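Local coordinates for protein transcobalamin-1 (Homo sapiens, PDB 4KKI) that binds vitamin B12 with femtomolar affinity, protects it from the acidic environment of the stomach and serves in its transport, at residues L36-N41 against T274-G279; K62-Q67 against Q289-L294; N216-T221 against S255-E260; S360-A365 against F373-E378; T387-L392 against T400-L405. One frame throughout, in Å; residues are numbered along the deposited sequence.

Contact 1: residues L36-N41 against T274-G279; sequences LKPLLN and TEISQG
Just behind I276, the residue that meets P38 and L39 across this contact, the carbonyl oxygen T274 O takes two hydrogen bonds from the end of its own helix. S277 OG gives the shorter, 2.6 Å to T274 O, and Q278 N gives the other from the same face of the carbonyl plane. G279, with positive phi, then closes the helix in a Schellman motif. I276 alone carries the contact from this side. Its CG1 stands opposite the carbonyl carbon and the chain runs on extended (chi2 177°), which parts the two methyls: CG2 rests mainly on the proline ring, 3.7 Å from P38 CB, and also meets L39, while CD1 lies 3.7 Å from L39 CD1. L36 CD2 comes up more loosely to I276 CD1, at 4.1 Å. L294 of helix 284-294 and F281 touch both I276 and L39. A branched side chain suits a residue with three apolar neighbours. No polar group crosses between the segments, and their association here is therefore hydrophobic.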
# COMPACT_ATOMS: atom_id res chain seq x y z
N LEU A 36 3.09 -19.79 4.84
CA LEU A 36 3.10 -18.38 5.22
C LEU A 36 4.36 -17.99 5.99
O LEU A 36 4.58 -16.81 6.28
CB LEU A 36 1.86 -18.03 6.04
CG LEU A 36 0.53 -18.25 5.32
CD1 LEU A 36 -0.63 -17.76 6.18
CD2 LEU A 36 0.53 -17.56 3.97
N LYS A 37 5.18 -18.98 6.32
CA LYS A 37 6.42 -18.76 7.07
C LYS A 37 7.37 -17.71 6.47
O LYS A 37 7.91 -16.89 7.21
CB LYS A 37 7.17 -20.08 7.31
CG LYS A 37 7.53 -20.36 8.77
CD LYS A 37 8.40 -19.25 9.36
CE LYS A 37 8.86 -19.58 10.77
NZ LYS A 37 9.81 -20.73 10.81
N PRO A 38 7.59 -17.73 5.14
CA PRO A 38 8.48 -16.70 4.58
C PRO A 38 7.99 -15.28 4.87
O PRO A 38 8.82 -14.39 5.09
CB PRO A 38 8.42 -16.98 3.07
CG PRO A 38 8.17 -18.44 2.99
CD PRO A 38 7.22 -18.73 4.11
N LEU A 39 6.68 -15.09 4.89
CA LEU A 39 6.11 -13.79 5.22
C LEU A 39 6.47 -13.44 6.66
O LEU A 39 6.89 -12.32 6.95
CB LEU A 39 4.59 -13.80 5.06
CG LEU A 39 4.02 -14.15 3.69
CD1 LEU A 39 2.50 -13.99 3.70
CD2 LEU A 39 4.64 -13.28 2.61
N LEU A 40 6.30 -14.41 7.55
CA LEU A 40 6.61 -14.23 8.96
C LEU A 40 8.09 -13.91 9.14
O LEU A 40 8.44 -12.95 9.82
CB LEU A 40 6.22 -15.48 9.76
CG LEU A 40 4.76 -15.94 9.65
CD1 LEU A 40 4.53 -17.25 10.40
CD2 LEU A 40 3.82 -14.86 10.15
N ASN A 41 8.94 -14.71 8.51
CA ASN A 41 10.38 -14.49 8.58
C ASN A 41 10.79 -13.10 8.11
O ASN A 41 11.51 -12.40 8.81
CB ASN A 41 11.13 -15.56 7.77
CG ASN A 41 10.99 -16.94 8.38
OD1 ASN A 41 10.79 -17.09 9.58
ND2 ASN A 41 11.09 -17.97 7.54
N THR A 274 2.25 -19.52 -4.31
CA THR A 274 3.36 -19.88 -5.18
C THR A 274 4.39 -18.76 -5.21
O THR A 274 5.59 -19.01 -5.15
CB THR A 274 2.88 -20.16 -6.61
OG1 THR A 274 1.95 -21.24 -6.60
CG2 THR A 274 4.06 -20.52 -7.50
N GLU A 275 3.91 -17.52 -5.29
CA GLU A 275 4.78 -16.35 -5.29
C GLU A 275 5.60 -16.27 -4.01
O GLU A 275 6.79 -15.96 -4.05
CB GLU A 275 3.96 -15.07 -5.47
CG GLU A 275 3.19 -14.99 -6.78
CD GLU A 275 4.06 -14.62 -7.96
OE1 GLU A 275 4.94 -15.42 -8.33
OE2 GLU A 275 3.85 -13.52 -8.52
N ILE A 276 4.95 -16.53 -2.87
CA ILE A 276 5.62 -16.49 -1.57
C ILE A 276 6.79 -17.47 -1.52
O ILE A 276 7.88 -17.11 -1.07
CB ILE A 276 4.64 -16.83 -0.43
CG1 ILE A 276 3.50 -15.81 -0.38
CG2 ILE A 276 5.37 -16.87 0.91
CD1 ILE A 276 2.46 -16.11 0.67
N SER A 277 6.56 -18.69 -1.99
CA SER A 277 7.59 -19.72 -1.96
C SER A 277 8.76 -19.35 -2.86
O SER A 277 9.89 -19.79 -2.64
CB SER A 277 7.00 -21.07 -2.39
OG SER A 277 6.51 -21.01 -3.72
N GLN A 278 8.49 -18.52 -3.87
CA GLN A 278 9.53 -18.07 -4.79
C GLN A 278 10.23 -16.82 -4.28
O GLN A 278 11.13 -16.29 -4.93
CB GLN A 278 8.95 -17.84 -6.18
CG GLN A 278 8.41 -19.10 -6.83
CD GLN A 278 7.63 -18.81 -8.10
OE1 GLN A 278 7.24 -17.67 -8.35
NE2 GLN A 278 7.40 -19.85 -8.90
N GLY A 279 9.82 -16.35 -3.10
CA GLY A 279 10.46 -15.20 -2.47
C GLY A 279 10.01 -13.86 -3.03
O GLY A 279 10.75 -12.88 -2.95

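Contact 2: residues K62-Q67 against Q289-L294; sequences KLVGIQ and QVLPAL
This is an apolar, largely buried contact inside the alpha6-alpha6 helical barrel, joining the C-terminal end of helix 55-63 to helix 284-294. Helix 55-63 stops in a Schellman motif: G65, the C-prime residue, takes a positive phi that a residue without a side chain adopts readily, and G65 N bonds to K62 O while I66 N reaches back to L61 O. The stop leaves L63 and V64 facing the other helix. That helix is kinked, in keeping with P292, whose nitrogen has no hydrogen to give to the preceding turn, and the puckered proline ring offers a compact surface. L63 CD2 sits equally over two atoms of it, 3.8 Å from both P292 CB and P292 CG, and the two side chains cross at about a right angle. F299 also touches L63, and M295 touches V64. One turn before P292 on the same helix, Q289 binds cyanocobalamin, its NE2 donating to the ligand. The beta-branched V64 divides its work: CG1 lies opposite the carbonyl carbon (chi1 -58°) and CG2 between that carbon and the backbone N, and the diverging methyls put V64 CG2 3.9 Å from L291 CD2 and V64 CG1 3.7 Å from P292 CA.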
# COMPACT_ATOMS: atom_id res chain seq x y z
N LYS A 62 -1.22 -8.33 14.02
CA LYS A 62 -2.29 -8.28 15.01
C LYS A 62 -3.63 -8.62 14.37
O LYS A 62 -4.52 -9.19 15.01
CB LYS A 62 -2.34 -6.91 15.69
CG LYS A 62 -1.08 -6.57 16.48
CD LYS A 62 -1.39 -6.19 17.92
CE LYS A 62 -2.17 -4.89 18.00
NZ LYS A 62 -2.45 -4.53 19.42
N LEU A 63 -3.76 -8.28 13.09
CA LEU A 63 -4.99 -8.53 12.34
C LEU A 63 -5.27 -10.02 12.17
O LEU A 63 -6.43 -10.43 12.07
CB LEU A 63 -4.90 -7.84 10.98
CG LEU A 63 -6.22 -7.50 10.30
CD1 LEU A 63 -7.14 -6.76 11.25
CD2 LEU A 63 -5.93 -6.66 9.07
N VAL A 64 -4.21 -10.83 12.13
CA VAL A 64 -4.37 -12.27 12.02
C VAL A 64 -4.10 -12.98 13.35
O VAL A 64 -3.84 -14.18 13.39
CB VAL A 64 -3.47 -12.86 10.90
CG1 VAL A 64 -3.81 -12.21 9.57
CG2 VAL A 64 -2.00 -12.66 11.23
N GLY A 65 -4.18 -12.22 14.44
CA GLY A 65 -4.04 -12.78 15.77
C GLY A 65 -2.62 -13.20 16.08
O GLY A 65 -2.38 -14.22 16.72
N ILE A 66 -1.66 -12.40 15.62
CA ILE A 66 -0.26 -12.68 15.90
C ILE A 66 0.40 -11.48 16.59
O ILE A 66 0.33 -10.36 16.10
CB ILE A 66 0.52 -13.01 14.62
CG1 ILE A 66 -0.01 -14.30 13.99
CG2 ILE A 66 2.00 -13.15 14.93
CD1 ILE A 66 0.73 -14.69 12.73
N GLN A 67 1.02 -11.74 17.73
CA GLN A 67 1.75 -10.70 18.44
C GLN A 67 3.24 -11.00 18.42
O GLN A 67 3.66 -12.10 18.76
CB GLN A 67 1.24 -10.57 19.87
CG GLN A 67 -0.25 -10.29 19.96
CD GLN A 67 -0.73 -10.12 21.38
OE1 GLN A 67 -1.23 -11.06 22.00
NE2 GLN A 67 -0.58 -8.91 21.92
N GLN A 289 1.23 -6.38 3.71
CA GLN A 289 -0.03 -6.06 3.03
C GLN A 289 -0.77 -7.29 2.52
O GLN A 289 -2.00 -7.27 2.40
CB GLN A 289 0.19 -5.06 1.90
CG GLN A 289 0.61 -3.69 2.37
CD GLN A 289 0.72 -2.69 1.25
OE1 GLN A 289 0.63 -1.48 1.47
NE2 GLN A 289 0.91 -3.18 0.03
N VAL A 290 -0.04 -8.36 2.24
CA VAL A 290 -0.64 -9.56 1.66
C VAL A 290 -1.18 -10.52 2.72
O VAL A 290 -2.14 -11.26 2.47
CB VAL A 290 0.33 -10.30 0.70
CG1 VAL A 290 1.39 -11.07 1.49
CG2 VAL A 290 -0.43 -11.24 -0.22
N LEU A 291 -0.58 -10.49 3.91
CA LEU A 291 -0.87 -11.47 4.96
C LEU A 291 -2.34 -11.59 5.43
O LEU A 291 -2.85 -12.70 5.51
CB LEU A 291 0.07 -11.28 6.16
CG LEU A 291 -0.15 -12.23 7.34
CD1 LEU A 291 0.13 -13.67 6.92
CD2 LEU A 291 0.71 -11.82 8.54
N PRO A 292 -3.00 -10.46 5.76
CA PRO A 292 -4.36 -10.58 6.33
C PRO A 292 -5.34 -11.37 5.46
O PRO A 292 -6.04 -12.24 5.96
CB PRO A 292 -4.81 -9.12 6.44
CG PRO A 292 -3.55 -8.36 6.62
CD PRO A 292 -2.55 -9.06 5.74
N ALA A 293 -5.37 -11.06 4.16
CA ALA A 293 -6.28 -11.73 3.24
C ALA A 293 -6.03 -13.23 3.17
O ALA A 293 -6.97 -14.01 3.09
CB ALA A 293 -6.18 -11.11 1.85
N LEU A 294 -4.77 -13.63 3.23
CA LEU A 294 -4.41 -15.04 3.15
C LEU A 294 -4.94 -15.82 4.36
O LEU A 294 -5.01 -17.05 4.34
CB LEU A 294 -2.90 -15.21 3.04
CG LEU A 294 -2.23 -14.44 1.90
CD1 LEU A 294 -0.72 -14.66 1.92
CD2 LEU A 294 -2.82 -14.84 0.56

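Contact 3: residues N216-T221 against S255-E260; sequences NISIYT and SDYYNE. With NAG (2-acetamido-2-deoxy-beta-D-glucopyranose), chain E.
Along 255-260, D256 leads in to Y257, the residue that meets S218 and T221, and lays its CB over one face of the tyrosine ring. Y257 points toward the helix: its CE2 lies 3.6 Å from T221 CG2, the two side chains crossing at about a right angle, while its CE1 comes within 3.6 Å of the backbone oxygen S218 O. Its OH passes 3.7 Å from S218 CB and hydrogen-bonds K199 NZ, so a long ring with a polar tip suits this place. An alanine here would be likely to leave a gap beside T221 and K199 without that partner. T221 OG1 bonds I217 O at 3.0 Å, an arrangement that leaves the threonine methyl facing Y257. Next, Y258 carries its OH to L251 O and E24 N. The loop after helix 244-252 thus lies against helix 213-229, which bears an N-linked glycan on N216 away from the contact and whose K222 and V225 also touch Y257; the Y257 hydroxyl reaches K199 of helix 185-203.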
# COMPACT_ATOMS: atom_id res chain seq x y z
N ASN A 216 -25.49 6.10 -3.13
CA ASN A 216 -24.37 6.58 -3.93
C ASN A 216 -23.05 5.89 -3.59
O ASN A 216 -22.27 5.56 -4.49
CB ASN A 216 -24.23 8.10 -3.82
CG ASN A 216 -25.44 8.84 -4.35
OD1 ASN A 216 -26.26 8.26 -5.06
ND2 ASN A 216 -25.55 10.12 -4.01
N ILE A 217 -22.81 5.67 -2.31
CA ILE A 217 -21.61 4.98 -1.87
C ILE A 217 -21.60 3.54 -2.38
O ILE A 217 -20.56 3.04 -2.83
CB ILE A 217 -21.47 5.00 -0.33
CG1 ILE A 217 -21.29 6.44 0.16
CG2 ILE A 217 -20.30 4.16 0.13
CD1 ILE A 217 -21.21 6.57 1.66
N SER A 218 -22.76 2.89 -2.33
CA SER A 218 -22.91 1.53 -2.83
C SER A 218 -22.62 1.45 -4.32
O SER A 218 -21.99 0.50 -4.80
CB SER A 218 -24.33 1.00 -2.55
OG SER A 218 -24.57 0.91 -1.16
N ILE A 219 -23.08 2.46 -5.06
CA ILE A 219 -22.82 2.54 -6.49
C ILE A 219 -21.33 2.74 -6.76
O ILE A 219 -20.77 2.12 -7.67
CB ILE A 219 -23.66 3.67 -7.15
CG1 ILE A 219 -25.15 3.33 -7.07
CG2 ILE A 219 -23.24 3.87 -8.60
CD1 ILE A 219 -26.06 4.41 -7.61
N TYR A 220 -20.70 3.61 -5.97
CA TYR A 220 -19.25 3.81 -6.05
C TYR A 220 -18.53 2.48 -5.85
O TYR A 220 -17.62 2.14 -6.60
CB TYR A 220 -18.77 4.80 -4.98
CG TYR A 220 -19.16 6.24 -5.21
CD1 TYR A 220 -19.94 6.61 -6.30
CD2 TYR A 220 -18.75 7.23 -4.33
CE1 TYR A 220 -20.30 7.93 -6.51
CE2 TYR A 220 -19.10 8.55 -4.53
CZ TYR A 220 -19.87 8.90 -5.62
OH TYR A 220 -20.22 10.21 -5.81
N THR A 221 -18.94 1.75 -4.82
CA THR A 221 -18.33 0.46 -4.50
C THR A 221 -18.53 -0.54 -5.64
O THR A 221 -17.60 -1.26 -6.01
CB THR A 221 -18.91 -0.14 -3.20
OG1 THR A 221 -18.75 0.79 -2.13
CG2 THR A 221 -18.20 -1.43 -2.85
N SER A 255 -19.04 -8.94 -1.72
CA SER A 255 -19.64 -10.04 -2.47
C SER A 255 -20.99 -9.67 -3.08
O SER A 255 -21.55 -10.42 -3.85
CB SER A 255 -19.81 -11.26 -1.57
OG SER A 255 -19.10 -11.10 -0.36
N ASP A 256 -21.48 -8.49 -2.72
CA ASP A 256 -22.75 -7.99 -3.25
C ASP A 256 -22.65 -7.67 -4.73
O ASP A 256 -23.67 -7.61 -5.42
CB ASP A 256 -23.14 -6.72 -2.50
CG ASP A 256 -23.66 -6.99 -1.11
OD1 ASP A 256 -23.66 -8.17 -0.69
OD2 ASP A 256 -24.07 -6.03 -0.44
N TYR A 257 -21.43 -7.46 -5.21
CA TYR A 257 -21.25 -6.88 -6.53
C TYR A 257 -20.56 -7.81 -7.53
O TYR A 257 -20.11 -7.37 -8.58
CB TYR A 257 -20.47 -5.57 -6.41
CG TYR A 257 -21.00 -4.67 -5.31
CD1 TYR A 257 -22.09 -3.84 -5.53
CD2 TYR A 257 -20.40 -4.65 -4.06
CE1 TYR A 257 -22.57 -3.02 -4.53
CE2 TYR A 257 -20.87 -3.83 -3.05
CZ TYR A 257 -21.96 -3.01 -3.29
OH TYR A 257 -22.44 -2.20 -2.29
N TYR A 258 -20.54 -9.10 -7.21
CA TYR A 258 -20.00 -10.07 -8.14
C TYR A 258 -20.48 -11.48 -7.84
O TYR A 258 -20.85 -11.80 -6.72
CB TYR A 258 -18.47 -10.00 -8.18
CG TYR A 258 -17.78 -10.46 -6.92
CD1 TYR A 258 -17.47 -9.57 -5.91
CD2 TYR A 258 -17.42 -11.78 -6.76
CE1 TYR A 258 -16.83 -9.99 -4.76
CE2 TYR A 258 -16.78 -12.21 -5.63
CZ TYR A 258 -16.49 -11.31 -4.63
OH TYR A 258 -15.86 -11.75 -3.50
N ASN A 259 -20.49 -12.32 -8.87
CA ASN A 259 -20.93 -13.70 -8.75
C ASN A 259 -19.74 -14.61 -8.49
O ASN A 259 -18.60 -14.16 -8.54
CB ASN A 259 -21.66 -14.15 -10.02
CG ASN A 259 -22.62 -13.09 -10.55
OD1 ASN A 259 -23.76 -12.99 -10.09
ND2 ASN A 259 -22.15 -12.30 -11.51
N GLU A 260 -20.01 -15.89 -8.23
CA GLU A 260 -18.95 -16.86 -7.98
C GLU A 260 -18.06 -17.06 -9.21
O GLU A 260 -16.89 -17.40 -9.09
CB GLU A 260 -19.53 -18.20 -7.54
CG GLU A 260 -20.39 -18.90 -8.59
CD GLU A 260 -20.44 -20.40 -8.39
OE1 GLU A 260 -21.24 -21.07 -9.08
OE2 GLU A 260 -19.68 -20.92 -7.55
C1 NAG E . -26.58 10.74 -4.81
C2 NAG E . -26.88 12.12 -4.22
C3 NAG E . -27.84 12.92 -5.09
C4 NAG E . -27.46 12.84 -6.56
C5 NAG E . -27.26 11.39 -6.98
C6 NAG E . -26.87 11.28 -8.45
C7 NAG E . -26.68 12.15 -1.80
C8 NAG E . -27.40 12.17 -0.49
N2 NAG E . -27.43 11.96 -2.89
O3 NAG E . -27.85 14.27 -4.68
O4 NAG E . -28.48 13.43 -7.34
O5 NAG E . -26.24 10.82 -6.18
O6 NAG E . -25.63 11.91 -8.66
O7 NAG E . -25.46 12.30 -1.85

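Contact 4: residues S360-A365 against F373-E378; sequences SVMEKA and FGFTME
A Met-aromatic contact in the C-terminal beta domain fastens helix 358-368 to strand 375-379. M362 lies over one face of the F375 ring: its sulfur SD is above the face at a distance, 4.9 Å from the ring centroid, and the chain then bends (chi3 59°) to bring CE down. That methyl makes a CH-pi contact, M362 CE standing 3.8 Å from the F375 centroid and 15° off the ring normal. E363 is exposed and approaches the ring differently, its CG in the ring plane at the edge, 3.9 Å from F375 CZ; its aliphatic stem shields the rim while the carboxylate extends beyond it. One turn along, small A365 admits a second aromatic residue, with A365 CB 3.6 Å from F373 CG and A365 O near the plane of that ring at its edge. A single water ties the backbones by donating to M362 O and F373 O, each at 2.9 Å. A serine in place of F375 would probably leave the M362 methyl without its aromatic face and open a gap beneath the helix. Y338, from strand 333-341, touches M362, A365 and F373, and I386, a cobalamin-binding residue, touches M362. A helix laid across strands in this way is consistent with the ubiquitin-like relationship of this domain.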
# COMPACT_ATOMS: atom_id res chain seq x y z
N SER A 360 21.63 -0.60 -9.06
CA SER A 360 23.05 -0.76 -9.36
C SER A 360 23.35 -0.26 -10.77
O SER A 360 24.40 0.34 -11.01
CB SER A 360 23.47 -2.23 -9.20
OG SER A 360 23.24 -2.68 -7.88
N VAL A 361 22.43 -0.51 -11.69
CA VAL A 361 22.55 -0.03 -13.06
C VAL A 361 22.60 1.49 -13.08
O VAL A 361 23.46 2.09 -13.75
CB VAL A 361 21.37 -0.52 -13.93
CG1 VAL A 361 21.35 0.20 -15.27
CG2 VAL A 361 21.45 -2.03 -14.13
N MET A 362 21.69 2.12 -12.34
CA MET A 362 21.62 3.57 -12.26
C MET A 362 22.91 4.16 -11.71
O MET A 362 23.40 5.18 -12.20
CB MET A 362 20.44 4.00 -11.39
CG MET A 362 19.08 3.56 -11.92
SD MET A 362 17.71 4.15 -10.91
CE MET A 362 17.96 5.92 -11.00
N GLU A 363 23.47 3.51 -10.69
CA GLU A 363 24.69 3.99 -10.05
C GLU A 363 25.91 3.89 -10.95
O GLU A 363 26.79 4.74 -10.91
CB GLU A 363 24.92 3.24 -8.73
CG GLU A 363 23.89 3.56 -7.66
CD GLU A 363 24.11 2.78 -6.38
OE1 GLU A 363 24.85 1.78 -6.42
OE2 GLU A 363 23.54 3.17 -5.34
N LYS A 364 25.97 2.83 -11.76
CA LYS A 364 27.05 2.68 -12.73
C LYS A 364 26.98 3.77 -13.80
O LYS A 364 28.00 4.33 -14.19
CB LYS A 364 27.02 1.30 -13.38
CG LYS A 364 27.95 0.29 -12.72
CD LYS A 364 29.39 0.78 -12.72
CE LYS A 364 29.91 0.98 -14.14
NZ LYS A 364 31.27 1.59 -14.16
N ALA A 365 25.76 4.05 -14.26
CA ALA A 365 25.56 5.09 -15.26
C ALA A 365 25.91 6.46 -14.69
O ALA A 365 26.43 7.32 -15.40
CB ALA A 365 24.12 5.07 -15.76
N PHE A 373 23.34 11.09 -16.08
CA PHE A 373 22.78 9.97 -15.33
C PHE A 373 22.85 10.17 -13.82
O PHE A 373 22.60 9.24 -13.05
CB PHE A 373 23.45 8.67 -15.75
CG PHE A 373 23.19 8.29 -17.18
CD1 PHE A 373 21.90 8.26 -17.68
CD2 PHE A 373 24.24 7.97 -18.03
CE1 PHE A 373 21.66 7.91 -19.00
CE2 PHE A 373 24.00 7.62 -19.35
CZ PHE A 373 22.71 7.59 -19.83
N GLY A 374 23.20 11.37 -13.39
CA GLY A 374 23.22 11.70 -11.97
C GLY A 374 21.80 11.78 -11.43
O GLY A 374 20.94 12.44 -12.01
N PHE A 375 21.55 11.09 -10.32
CA PHE A 375 20.20 11.05 -9.77
C PHE A 375 20.17 11.29 -8.26
O PHE A 375 21.18 11.19 -7.58
CB PHE A 375 19.52 9.72 -10.11
CG PHE A 375 20.10 8.53 -9.39
CD1 PHE A 375 21.23 7.89 -9.88
CD2 PHE A 375 19.52 8.04 -8.23
CE1 PHE A 375 21.77 6.80 -9.23
CE2 PHE A 375 20.05 6.95 -7.57
CZ PHE A 375 21.17 6.33 -8.07
N THR A 376 18.97 11.59 -7.77
CA THR A 376 18.75 11.77 -6.34
C THR A 376 17.71 10.77 -5.85
O THR A 376 16.61 10.69 -6.40
CB THR A 376 18.27 13.19 -6.01
OG1 THR A 376 19.24 14.15 -6.46
CG2 THR A 376 18.06 13.35 -4.51
N MET A 377 18.07 10.00 -4.84
CA MET A 377 17.15 9.04 -4.25
C MET A 377 16.95 9.31 -2.77
O MET A 377 17.84 9.82 -2.09
CB MET A 377 17.66 7.61 -4.44
CG MET A 377 19.06 7.38 -3.91
SD MET A 377 19.31 5.67 -3.42
CE MET A 377 18.29 5.60 -1.95
N GLU A 378 15.77 8.97 -2.27
CA GLU A 378 15.48 9.08 -0.85
C GLU A 378 15.10 7.72 -0.30
O GLU A 378 14.48 6.90 -0.98
CB GLU A 378 14.35 10.09 -0.60
CG GLU A 378 14.68 11.51 -1.06
CD GLU A 378 13.57 12.49 -0.74
OE1 GLU A 378 12.73 12.18 0.12
OE2 GLU A 378 13.54 13.58 -1.36
O HOH W 1 21.30 6.72 -13.37

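Contact 5: residues T387-L392 against T400-L405; sequences TCIQGL and TYWELL
The carbonyl oxygen that closes a beta hairpin, L392 O, also receives the indole N-H of a tryptophan from a strand that does not run alongside it. W402 NE1 bonds L392 O at 3.0 Å, the oxygen lying almost exactly in the indole plane, although the N-H to acceptor angle of 143° makes the bond somewhat bent. I389 N grips L392 O from the opposite face of the carbonyl plane, also at 3.0 Å, and L392 N returns a bond to I389 O. Between them Q390 and G391 form a type I' turn; both have positive phi, as that turn requires, and glycine takes it easily at G391. Apolar groups fix the rest of the indole. I389 covers one face, its CB 3.9 Å from the centroid of the six-membered ring, and L392 brings CD2 to within 3.6 Å of W402 CZ2. L392 has CG swung opposite its nitrogen (chi1 174°), which carries the branch to the indole. T387 O lies at the edge of the indole, 3.2 Å from W402 CD1. The strand axes pass 7.2 Å apart at 75° and belong to separate sheets, which the long indole bridges. W430 meets its ring edge-to-face, and C388 is held to C393 by a disulfide. W402 O and L404 N both hydrogen-bond cyanocobalamin, making this strand a wall of the cobalamin site in the beta domain.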
# COMPACT_ATOMS: atom_id res chain seq x y z
N THR A 387 13.68 10.22 -6.69
CA THR A 387 12.99 11.50 -6.65
C THR A 387 13.43 12.43 -7.77
O THR A 387 12.61 13.08 -8.41
CB THR A 387 13.21 12.22 -5.30
OG1 THR A 387 14.61 12.45 -5.10
CG2 THR A 387 12.67 11.37 -4.15
N CYS A 388 14.74 12.49 -8.00
CA CYS A 388 15.28 13.42 -8.98
C CYS A 388 16.32 12.77 -9.89
O CYS A 388 17.09 11.91 -9.46
CB CYS A 388 15.92 14.63 -8.30
SG CYS A 388 14.95 15.39 -6.97
N ILE A 389 16.32 13.18 -11.15
CA ILE A 389 17.39 12.86 -12.09
C ILE A 389 17.73 14.13 -12.86
O ILE A 389 16.83 14.84 -13.31
CB ILE A 389 16.97 11.75 -13.08
CG1 ILE A 389 16.65 10.46 -12.33
CG2 ILE A 389 18.08 11.50 -14.10
CD1 ILE A 389 16.34 9.29 -13.23
N GLN A 390 19.02 14.42 -12.98
CA GLN A 390 19.50 15.63 -13.66
C GLN A 390 18.95 16.91 -13.03
O GLN A 390 18.77 17.92 -13.71
CB GLN A 390 19.14 15.61 -15.15
CG GLN A 390 19.77 14.49 -15.95
CD GLN A 390 19.40 14.56 -17.42
OE1 GLN A 390 18.79 15.52 -17.88
NE2 GLN A 390 19.76 13.52 -18.17
N GLY A 391 18.69 16.87 -11.73
CA GLY A 391 18.14 18.02 -11.03
C GLY A 391 16.64 18.16 -11.24
O GLY A 391 16.01 19.03 -10.65
N LEU A 392 16.07 17.30 -12.08
CA LEU A 392 14.63 17.30 -12.32
C LEU A 392 13.94 16.39 -11.31
O LEU A 392 14.04 15.17 -11.38
CB LEU A 392 14.32 16.85 -13.75
CG LEU A 392 12.84 16.67 -14.09
CD1 LEU A 392 12.07 17.97 -13.93
CD2 LEU A 392 12.68 16.12 -15.51
N THR A 400 3.69 14.60 -11.25
CA THR A 400 4.78 14.07 -12.05
C THR A 400 5.66 13.14 -11.22
O THR A 400 5.79 13.33 -10.01
CB THR A 400 5.66 15.20 -12.61
OG1 THR A 400 6.28 15.90 -11.52
CG2 THR A 400 4.84 16.17 -13.43
N TYR A 401 6.27 12.16 -11.87
CA TYR A 401 7.17 11.24 -11.18
C TYR A 401 8.08 10.48 -12.15
O TYR A 401 7.86 10.51 -13.36
CB TYR A 401 6.37 10.23 -10.35
CG TYR A 401 5.70 9.15 -11.17
CD1 TYR A 401 4.59 9.43 -11.96
CD2 TYR A 401 6.16 7.84 -11.13
CE1 TYR A 401 3.97 8.44 -12.70
CE2 TYR A 401 5.55 6.84 -11.87
CZ TYR A 401 4.46 7.15 -12.65
OH TYR A 401 3.84 6.16 -13.38
N TRP A 402 9.09 9.82 -11.60
CA TRP A 402 9.97 8.98 -12.40
C TRP A 402 9.47 7.54 -12.40
O TRP A 402 9.26 6.95 -11.34
CB TRP A 402 11.41 9.05 -11.88
CG TRP A 402 12.06 10.39 -12.07
CD1 TRP A 402 12.22 11.37 -11.12
CD2 TRP A 402 12.62 10.91 -13.28
NE1 TRP A 402 12.85 12.46 -11.67
CE2 TRP A 402 13.11 12.20 -12.99
CE3 TRP A 402 12.77 10.41 -14.58
CZ2 TRP A 402 13.73 13.00 -13.95
CZ3 TRP A 402 13.38 11.20 -15.53
CH2 TRP A 402 13.86 12.49 -15.21
N GLU A 403 9.26 7.00 -13.59
CA GLU A 403 8.71 5.65 -13.74
C GLU A 403 9.80 4.68 -14.19
O GLU A 403 10.60 4.99 -15.07
CB GLU A 403 7.56 5.67 -14.75
CG GLU A 403 6.85 4.34 -14.92
CD GLU A 403 5.82 4.37 -16.03
OE1 GLU A 403 4.94 3.49 -16.06
OE2 GLU A 403 5.89 5.29 -16.88
N LEU A 404 9.81 3.49 -13.59
CA LEU A 404 10.79 2.47 -13.93
C LEU A 404 10.18 1.46 -14.89
O LEU A 404 9.10 0.92 -14.63
CB LEU A 404 11.29 1.77 -12.67
CG LEU A 404 11.72 2.67 -11.51
CD1 LEU A 404 12.25 1.83 -10.37
CD2 LEU A 404 12.77 3.69 -11.97
N LEU A 405 10.86 1.21 -16.01
CA LEU A 405 10.34 0.30 -17.02
C LEU A 405 11.38 -0.68 -17.54
O LEU A 405 12.58 -0.41 -17.52
CB LEU A 405 9.74 1.07 -18.20
CG LEU A 405 8.60 2.05 -17.91
CD1 LEU A 405 9.15 3.45 -17.70
CD2 LEU A 405 7.57 2.04 -19.03

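Contacts 1 and 2 touch and share apolar packing in the alpha domain: L294, on the helix of contact 2, places its CD1 3.7 Å from I276 CD1 and 3.7 Å from L39 CD1. Contact 3 is nested within the chain loop that each of them closes, yet lies apart, its nearest atoms about 11 Å from contact 2. In the beta domain, contacts 4 and 5 adjoin through neighbouring strands, with G374 O 2.9 Å from Q390 N in a probable hydrogen bond. Cyanocobalamin links the two domains, hydrogen-bonded by Q289 of contact 2 and by W402 and L404 of contact 5, whose nearest atoms otherwise stay about 16 Å apart.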